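PDB 3WPU: beta-fructofuranosidase from Arthrobacter, which belongs to the levansucrase/invertase family, whose catalytic domains are five-bladed beta-propellers. Local coordinates for residues V60-V74 with I438-P452. Sequence-based numbering, arbitrary orientation.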
loop_
_atom_site.group_PDB
_atom_site.type_symbol
_atom_site.label_atom_id
_atom_site.label_comp_id
_atom_site.label_asym_id
_atom_site.label_seq_id
_atom_site.Cartn_x
_atom_site.Cartn_y
_atom_site.Cartn_z
ATOM N N VAL A 60 -8.565 6.335 -16.009
ATOM C CA VAL A 60 -9.653 6.736 -15.124
ATOM C C VAL A 60 -10.352 7.954 -15.711
ATOM O O VAL A 60 -9.687 8.904 -16.082
ATOM C CB VAL A 60 -9.122 7.077 -13.733
ATOM C CG1 VAL A 60 -10.218 7.546 -12.806
ATOM C CG2 VAL A 60 -8.499 5.810 -13.135
ATOM N N PRO A 61 -11.694 7.931 -15.755
ATOM C CA PRO A 61 -12.319 9.159 -16.297
ATOM C C PRO A 61 -12.177 10.352 -15.371
ATOM O O PRO A 61 -12.136 10.195 -14.148
ATOM C CB PRO A 61 -13.784 8.787 -16.438
ATOM C CG PRO A 61 -13.993 7.700 -15.483
ATOM C CD PRO A 61 -12.699 6.895 -15.485
ATOM N N GLN A 62 -12.138 11.539 -15.978
ATOM C CA GLN A 62 -11.933 12.789 -15.257
ATOM C C GLN A 62 -13.161 13.199 -14.465
ATOM O O GLN A 62 -13.039 13.948 -13.502
ATOM C CB GLN A 62 -11.525 13.912 -16.222
ATOM C CG GLN A 62 -10.977 15.133 -15.498
ATOM C CD GLN A 62 -10.196 16.084 -16.386
ATOM O OE1 GLN A 62 -9.486 15.670 -17.297
ATOM N NE2 GLN A 62 -10.297 17.369 -16.095
ATOM N N ASP A 63 -14.326 12.717 -14.890
ATOM C CA ASP A 63 -15.570 12.901 -14.140
ATOM C C ASP A 63 -15.748 11.702 -13.236
ATOM O O ASP A 63 -16.253 10.645 -13.661
ATOM C CB ASP A 63 -16.750 13.055 -15.091
ATOM C CG ASP A 63 -16.573 14.224 -16.021
ATOM O OD1 ASP A 63 -16.766 15.367 -15.560
ATOM O OD2 ASP A 63 -16.215 13.990 -17.194
ATOM N N PHE A 64 -15.292 11.845 -12.006
ATOM C CA PHE A 64 -15.372 10.755 -11.058
ATOM C C PHE A 64 -16.278 11.183 -9.911
ATOM O O PHE A 64 -16.359 12.372 -9.593
ATOM C CB PHE A 64 -13.981 10.366 -10.563
ATOM C CG PHE A 64 -13.112 11.538 -10.156
ATOM C CD1 PHE A 64 -13.238 12.105 -8.892
ATOM C CD2 PHE A 64 -12.179 12.079 -11.040
ATOM C CE1 PHE A 64 -12.423 13.153 -8.507
ATOM C CE2 PHE A 64 -11.374 13.138 -10.665
ATOM C CZ PHE A 64 -11.505 13.694 -9.399
ATOM N N PRO A 65 -16.962 10.213 -9.287
ATOM C CA PRO A 65 -17.678 10.500 -8.059
ATOM C C PRO A 65 -16.704 10.660 -6.889
ATOM O O PRO A 65 -15.510 10.272 -6.976
ATOM C CB PRO A 65 -18.547 9.272 -7.880
ATOM C CG PRO A 65 -17.709 8.160 -8.449
ATOM C CD PRO A 65 -16.948 8.771 -9.596
ATOM N N ASP A 66 -17.219 11.235 -5.813
ATOM C CA ASP A 66 -16.458 11.401 -4.568
ATOM C C ASP A 66 -17.055 10.535 -3.461
ATOM O O ASP A 66 -18.249 10.617 -3.146
ATOM C CB ASP A 66 -16.361 12.860 -4.174
ATOM C CG ASP A 66 -15.497 13.059 -2.955
ATOM O OD1 ASP A 66 -14.326 13.444 -3.119
ATOM O OD2 ASP A 66 -16.011 12.814 -1.844
ATOM N N MET A 67 -16.225 9.672 -2.878
ATOM C CA MET A 67 -16.698 8.662 -1.956
ATOM C C MET A 67 -17.216 9.201 -0.618
ATOM O O MET A 67 -17.979 8.517 0.074
ATOM C CB MET A 67 -15.551 7.699 -1.687
ATOM C CG MET A 67 -14.399 8.299 -0.854
ATOM S SD MET A 67 -12.949 7.216 -0.812
ATOM C CE MET A 67 -13.415 5.858 0.256
ATOM N N SER A 68 -16.781 10.409 -0.248
ATOM C CA SER A 68 -17.170 11.019 1.030
ATOM C C SER A 68 -18.146 12.178 0.835
ATOM O O SER A 68 -18.407 12.916 1.786
ATOM C CB SER A 68 -15.940 11.480 1.828
ATOM O OG SER A 68 -15.336 12.694 1.332
ATOM N N ASN A 69 -18.688 12.319 -0.370
ATOM C CA ASN A 69 -19.518 13.485 -0.710
ATOM C C ASN A 69 -18.777 14.788 -0.393
ATOM O O ASN A 69 -19.372 15.783 0.056
ATOM C CB ASN A 69 -20.844 13.418 0.056
ATOM C CG ASN A 69 -21.750 12.301 -0.419
ATOM O OD1 ASN A 69 -21.615 11.778 -1.525
ATOM N ND2 ASN A 69 -22.718 11.952 0.416
ATOM N N GLU A 70 -17.470 14.765 -0.642
ATOM C CA GLU A 70 -16.565 15.894 -0.460
ATOM C C GLU A 70 -16.507 16.395 0.999
ATOM O O GLU A 70 -16.174 17.549 1.246
ATOM C CB GLU A 70 -16.892 17.034 -1.471
ATOM C CG GLU A 70 -16.898 16.594 -2.924
ATOM C CD GLU A 70 -17.099 17.741 -3.922
ATOM O OE1 GLU A 70 -17.382 18.870 -3.501
ATOM O OE2 GLU A 70 -16.948 17.499 -5.140
ATOM N N GLN A 71 -16.777 15.521 1.967
ATOM C CA GLN A 71 -16.628 15.891 3.378
ATOM C C GLN A 71 -15.158 16.030 3.768
ATOM O O GLN A 71 -14.809 16.903 4.560
ATOM C CB GLN A 71 -17.261 14.856 4.313
ATOM C CG GLN A 71 -18.770 14.760 4.307
ATOM C CD GLN A 71 -19.204 13.576 5.142
ATOM O OE1 GLN A 71 -19.202 13.650 6.371
ATOM N NE2 GLN A 71 -19.498 12.449 4.481
ATOM N N VAL A 72 -14.325 15.122 3.251
ATOM C CA VAL A 72 -12.890 15.096 3.511
ATOM C C VAL A 72 -12.109 14.786 2.222
ATOM O O VAL A 72 -12.696 14.351 1.219
ATOM C CB VAL A 72 -12.503 14.004 4.557
ATOM C CG1 VAL A 72 -12.863 14.441 5.973
ATOM C CG2 VAL A 72 -13.102 12.653 4.215
ATOM N N TRP A 73 -10.799 15.030 2.257
ATOM C CA TRP A 73 -9.883 14.491 1.255
ATOM C C TRP A 73 -9.495 13.120 1.757
ATOM O O TRP A 73 -9.195 12.978 2.926
ATOM C CB TRP A 73 -8.606 15.303 1.122
ATOM C CG TRP A 73 -8.727 16.731 0.630
ATOM C CD1 TRP A 73 -8.411 17.844 1.329
ATOM C CD2 TRP A 73 -9.102 17.168 -0.680
ATOM N NE1 TRP A 73 -8.596 18.977 0.535
ATOM C CE2 TRP A 73 -9.008 18.571 -0.700
ATOM C CE3 TRP A 73 -9.487 16.507 -1.853
ATOM C CZ2 TRP A 73 -9.309 19.320 -1.841
ATOM C CZ3 TRP A 73 -9.815 17.253 -2.963
ATOM C CH2 TRP A 73 -9.702 18.638 -2.956
ATOM N N VAL A 74 -9.494 12.147 0.863
ATOM C CA VAL A 74 -9.153 10.766 1.223
ATOM C C VAL A 74 -7.997 10.323 0.362
ATOM O O VAL A 74 -8.017 10.549 -0.841
ATOM C CB VAL A 74 -10.349 9.832 0.917
ATOM C CG1 VAL A 74 -9.991 8.396 1.267
ATOM C CG2 VAL A 74 -11.599 10.268 1.663
ATOM N N ILE A 438 -6.217 14.250 -12.384
ATOM C CA ILE A 438 -6.560 13.827 -13.736
ATOM C C ILE A 438 -6.769 15.095 -14.537
ATOM O O ILE A 438 -7.480 15.978 -14.083
ATOM C CB ILE A 438 -7.834 12.966 -13.807
ATOM C CG1 ILE A 438 -7.627 11.674 -13.002
ATOM C CG2 ILE A 438 -8.168 12.631 -15.250
ATOM C CD1 ILE A 438 -8.862 10.802 -12.884
ATOM N N GLY A 439 -6.106 15.172 -15.678
ATOM C CA GLY A 439 -6.313 16.310 -16.585
ATOM C C GLY A 439 -5.046 16.864 -17.181
ATOM O O GLY A 439 -3.940 16.424 -16.888
ATOM N N THR A 440 -5.231 17.861 -18.048
ATOM C CA THR A 440 -4.133 18.476 -18.758
ATOM C C THR A 440 -3.734 19.753 -18.030
ATOM O O THR A 440 -4.378 20.140 -17.046
ATOM C CB THR A 440 -4.553 18.794 -20.209
ATOM O OG1 THR A 440 -5.808 19.476 -20.188
ATOM C CG2 THR A 440 -4.721 17.532 -21.002
ATOM N N HIS A 441 -2.678 20.406 -18.518
ATOM C CA HIS A 441 -2.074 21.564 -17.856
ATOM C C HIS A 441 -3.079 22.696 -17.564
ATOM O O HIS A 441 -2.982 23.357 -16.532
ATOM C CB HIS A 441 -0.917 22.096 -18.708
ATOM C CG HIS A 441 -1.361 22.688 -20.007
ATOM N ND1 HIS A 441 -1.460 24.047 -20.205
ATOM C CD2 HIS A 441 -1.782 22.107 -21.154
ATOM C CE1 HIS A 441 -1.902 24.280 -21.428
ATOM N NE2 HIS A 441 -2.112 23.120 -22.023
ATOM N N ASP A 442 -4.036 22.896 -18.459
ATOM C CA ASP A 442 -5.044 23.962 -18.321
ATOM C C ASP A 442 -6.429 23.453 -17.889
ATOM O O ASP A 442 -7.403 24.206 -17.872
ATOM C CB ASP A 442 -5.172 24.729 -19.642
ATOM C CG ASP A 442 -5.544 23.832 -20.810
ATOM O OD1 ASP A 442 -5.489 22.580 -20.679
ATOM O OD2 ASP A 442 -5.879 24.384 -21.882
ATOM N N ASP A 443 -6.526 22.181 -17.517
ATOM C CA ASP A 443 -7.822 21.565 -17.285
ATOM C C ASP A 443 -7.634 20.281 -16.488
ATOM O O ASP A 443 -7.810 19.175 -17.016
ATOM C CB ASP A 443 -8.517 21.258 -18.608
ATOM C CG ASP A 443 -9.850 20.559 -18.426
ATOM O OD1 ASP A 443 -10.557 20.831 -17.445
ATOM O OD2 ASP A 443 -10.182 19.711 -19.278
ATOM N N PHE A 444 -7.282 20.454 -15.221
ATOM C CA PHE A 444 -7.083 19.304 -14.345
ATOM C C PHE A 444 -7.833 19.453 -13.048
ATOM O O PHE A 444 -8.218 20.558 -12.658
ATOM C CB PHE A 444 -5.593 19.050 -14.093
ATOM C CG PHE A 444 -4.899 20.111 -13.262
ATOM C CD1 PHE A 444 -4.775 19.972 -11.872
ATOM C CD2 PHE A 444 -4.313 21.228 -13.871
ATOM C CE1 PHE A 444 -4.107 20.922 -11.120
ATOM C CE2 PHE A 444 -3.655 22.186 -13.123
ATOM C CZ PHE A 444 -3.543 22.038 -11.750
ATOM N N VAL A 445 -8.021 18.327 -12.354
ATOM C CA VAL A 445 -8.718 18.314 -11.099
ATOM C C VAL A 445 -7.979 17.377 -10.166
ATOM O O VAL A 445 -7.330 16.429 -10.636
ATOM C CB VAL A 445 -10.181 17.824 -11.226
ATOM C CG1 VAL A 445 -11.014 18.854 -11.987
ATOM C CG2 VAL A 445 -10.285 16.474 -11.889
ATOM N N ARG A 446 -8.067 17.687 -8.876
ATOM C CA ARG A 446 -7.523 16.814 -7.827
ATOM C C ARG A 446 -8.596 15.876 -7.341
ATOM O O ARG A 446 -9.783 16.220 -7.303
ATOM C CB ARG A 446 -6.971 17.635 -6.672
ATOM C CG ARG A 446 -5.973 18.705 -7.088
ATOM C CD ARG A 446 -4.834 18.201 -7.962
ATOM N NE ARG A 446 -3.885 17.381 -7.208
ATOM C CZ ARG A 446 -2.879 17.871 -6.480
ATOM N NH1 ARG A 446 -2.707 19.178 -6.372
ATOM N NH2 ARG A 446 -2.030 17.046 -5.852
ATOM N N GLY A 447 -8.174 14.687 -6.918
ATOM C CA GLY A 447 -9.098 13.642 -6.522
ATOM C C GLY A 447 -9.367 13.602 -5.038
ATOM O O GLY A 447 -10.369 14.123 -4.554
ATOM N N GLY A 448 -8.512 12.923 -4.275
ATOM C CA GLY A 448 -8.773 12.813 -2.854
ATOM C C GLY A 448 -9.995 11.929 -2.609
ATOM O O GLY A 448 -10.779 12.154 -1.680
ATOM N N THR A 449 -10.138 10.919 -3.464
ATOM C CA THR A 449 -11.188 9.892 -3.395
ATOM C C THR A 449 -10.654 8.672 -4.185
ATOM O O THR A 449 -9.715 8.815 -4.968
ATOM C CB THR A 449 -12.517 10.410 -3.998
ATOM O OG1 THR A 449 -13.554 9.437 -3.821
ATOM C CG2 THR A 449 -12.372 10.736 -5.496
ATOM N N LEU A 450 -11.220 7.487 -3.964
ATOM C CA LEU A 450 -10.675 6.294 -4.605
ATOM C C LEU A 450 -11.023 6.178 -6.090
ATOM O O LEU A 450 -12.099 6.604 -6.552
ATOM C CB LEU A 450 -11.087 5.030 -3.842
ATOM C CG LEU A 450 -10.561 5.001 -2.407
ATOM C CD1 LEU A 450 -10.998 3.682 -1.785
ATOM C CD2 LEU A 450 -9.053 5.138 -2.263
ATOM N N ALA A 451 -10.091 5.595 -6.833
ATOM C CA ALA A 451 -10.275 5.296 -8.247
ATOM C C ALA A 451 -11.207 4.077 -8.402
ATOM O O ALA A 451 -11.583 3.471 -7.394
ATOM C CB ALA A 451 -8.928 5.001 -8.886
ATOM N N PRO A 452 -11.564 3.702 -9.662
ATOM C CA PRO A 452 -12.194 2.410 -9.850
ATOM C C PRO A 452 -11.170 1.322 -9.536
ATOM O O PRO A 452 -9.985 1.462 -9.840
ATOM C CB PRO A 452 -12.553 2.384 -11.341
ATOM C CG PRO A 452 -12.536 3.833 -11.779
ATOM C CD PRO A 452 -11.438 4.436 -10.937
HETATM O O HOH W 1 -14.264 8.054 -5.978
HETATM O O HOH W 2 -13.578 11.705 -0.663
HETATM O O HOH W 3 -12.975 14.703 -5.201
#
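Thr-449 meets the 60-74 segment with both of its branches. OG1, anti to the backbone N (chi1 -175°), accepts a nearly straight bond from Met-67 N at 2.8 Å, while CG2 rests against Phe-64 CD1 at 3.8 Å. The Phe-64 ring reaches across to the hairpin 437-446: Val-445 CG2 lies 3.7 Å from CE2, Ile-438 CD1 lies 4.0 Å from CD2, and Arg-446 O sits at the ring edge, in plane. Ile-438 CD1 also packs 3.5 Å from Val-60 CG1. Farther out, the extended chain of Gln-62 slides past Ile-438 and gives NE2 to Asp-443 O at 3.2 Å. NE2 comes from above the carbonyl plane, and Thr-440 N reaches the same oxygen from the opposite face. At the other end, Val-74 N donates to Gly-448 O over 2.8 Å, and the Trp-73 ring, its NE1 bonded to Leu-105 O, turns its edge to Gly-447 O.

Waters also bridge the segments: one links Pro-65 O, Thr-449 OG1 and Leu-450 O, another Asp-66 OD1 and Gly-447 O. Asp-66 is itself held in an Asx turn, its OD2 taking Ser-68 N and Glu-70 N from opposite faces, and OD1 forms a salt bridge with Arg-103. Apolar packing around Phe-64 thus ties the loop before strand 72-81 to 443-450, while Met-67 N, Val-74 N and the carbonyls of Pro-65, Gly-447 and Leu-450 find partners in direct bonds or water.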